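Local coordinates for protein papain-like protease (Human betacoronavirus 2c EMC/2012, PDB 4RNA) that probably cleaves the viral polyprotein as a papain-like cysteine protease of the MERS coronavirus, at residues A164-D167 and A168-L172. Sequence-based numbering, arbitrary orientation.
Sequences APDD and ASRLL
R170 sets CG anti to its own backbone N (chi1 178°) and bends at chi3 (82°), which turns the guanidinium back toward D166, while D167 carries its carboxylate anti to the backbone N, with CG packed 3.6 Å from R170 CB. The guanidinium of R170 then meets D166 side-on, with two nitrogens directed at a single oxygen: NH2 lies 3.1 Å and NE 3.3 Å from D166 OD1. That oxygen sits close to the guanidinium plane, but the carboxylate is tilted against it, so NH2 approaches from above the carboxylate and NE from the syn side; a longer, weak bond runs from R170 NH2 to D166 OD2. The anti lone pair of D166 OD1 takes the backbone N of D167 at 2.7 Å. Three donors thus converge on one oxygen, which fixes the rotation of D166 and would probably stabilise its negative charge. R170 NH2 also donates to G158 O, tying the salt bridge to the end of helix 148-158. L171 CD2 lies 3.8 Å from D166 OD1, bordering the ion pair with a methyl group.

D167 OD1 receives R170 N at 2.9 Å, from well above the carboxylate plane and with an N-H...O angle of 162°, and D167 O starts the helical bonding by accepting L171 N at 3.0 Å. This is an N-cap, with D167 as the capping residue of helix 168-176, accompanied by a D166-R170 salt bridge from the preceding loop to the first turn.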
loop_
_atom_site.group_PDB
_atom_site.type_symbol
_atom_site.label_atom_id
_atom_site.label_comp_id
_atom_site.label_asym_id
_atom_site.label_seq_id
_atom_site.Cartn_x
_atom_site.Cartn_y
_atom_site.Cartn_z
ATOM N N ALA A 164 5.386 12.267 5.467
ATOM C CA ALA A 164 4.093 12.091 6.074
ATOM C C ALA A 164 4.167 11.060 7.188
ATOM O O ALA A 164 4.841 10.023 7.026
ATOM C CB ALA A 164 3.112 11.576 5.020
ATOM N N PRO A 165 3.406 11.268 8.280
ATOM C CA PRO A 165 3.376 10.229 9.340
ATOM C C PRO A 165 2.695 8.988 8.804
ATOM O O PRO A 165 2.052 9.073 7.778
ATOM C CB PRO A 165 2.537 10.868 10.447
ATOM C CG PRO A 165 1.719 11.924 9.733
ATOM C CD PRO A 165 2.558 12.435 8.611
ATOM N N ASP A 166 2.881 7.847 9.457
ATOM C CA ASP A 166 2.337 6.606 8.965
ATOM C C ASP A 166 2.163 5.680 10.147
ATOM O O ASP A 166 2.523 6.020 11.274
ATOM C CB ASP A 166 3.230 5.999 7.866
ATOM C CG ASP A 166 2.421 5.261 6.804
ATOM O OD1 ASP A 166 1.561 4.409 7.157
ATOM O OD2 ASP A 166 2.641 5.592 5.617
ATOM N N ASP A 167 1.563 4.532 9.896
ATOM C CA ASP A 167 1.193 3.564 10.901
ATOM C C ASP A 167 2.274 2.467 11.010
ATOM O O ASP A 167 2.410 1.602 10.105
ATOM C CB ASP A 167 -0.157 2.970 10.422
ATOM C CG ASP A 167 -0.797 1.995 11.417
ATOM O OD1 ASP A 167 -0.110 1.287 12.171
ATOM O OD2 ASP A 167 -2.045 1.880 11.391
ATOM N N ALA A 168 3.018 2.474 12.129
ATOM C CA ALA A 168 4.059 1.456 12.367
ATOM C C ALA A 168 3.530 0.039 12.380
ATOM O O ALA A 168 4.187 -0.868 11.850
ATOM C CB ALA A 168 4.844 1.718 13.664
ATOM N N SER A 169 2.371 -0.179 12.978
ATOM C CA SER A 169 1.851 -1.574 12.981
ATOM C C SER A 169 1.513 -2.004 11.572
ATOM O O SER A 169 1.778 -3.157 11.207
ATOM C CB SER A 169 0.663 -1.787 13.982
ATOM O OG SER A 169 1.061 -1.328 15.300
ATOM N N ARG A 170 0.911 -1.098 10.800
ATOM C CA ARG A 170 0.540 -1.446 9.409
ATOM C C ARG A 170 1.805 -1.839 8.679
ATOM O O ARG A 170 1.855 -2.860 8.018
ATOM C CB ARG A 170 -0.116 -0.261 8.703
ATOM C CG ARG A 170 -0.505 -0.517 7.226
ATOM C CD ARG A 170 -0.987 0.804 6.600
ATOM N NE ARG A 170 0.117 1.652 6.157
ATOM C CZ ARG A 170 0.951 1.405 5.132
ATOM N NH1 ARG A 170 0.972 0.256 4.376
ATOM N NH2 ARG A 170 1.858 2.300 4.911
ATOM N N LEU A 171 2.835 -1.019 8.791
ATOM C CA LEU A 171 4.114 -1.332 8.074
ATOM C C LEU A 171 4.796 -2.585 8.500
ATOM O O LEU A 171 5.315 -3.389 7.635
ATOM C CB LEU A 171 5.082 -0.144 8.217
ATOM C CG LEU A 171 5.399 0.711 7.009
ATOM C CD1 LEU A 171 5.542 -0.060 5.669
ATOM C CD2 LEU A 171 4.285 1.736 6.946
ATOM N N LEU A 172 4.823 -2.853 9.826
ATOM C CA LEU A 172 5.410 -4.132 10.252
ATOM C C LEU A 172 4.723 -5.258 9.613
ATOM O O LEU A 172 5.324 -6.243 9.174
ATOM C CB LEU A 172 5.218 -4.323 11.772
ATOM C CG LEU A 172 6.371 -3.907 12.613
ATOM C CD1 LEU A 172 6.024 -4.032 14.090
ATOM C CD2 LEU A 172 7.551 -4.793 12.234
#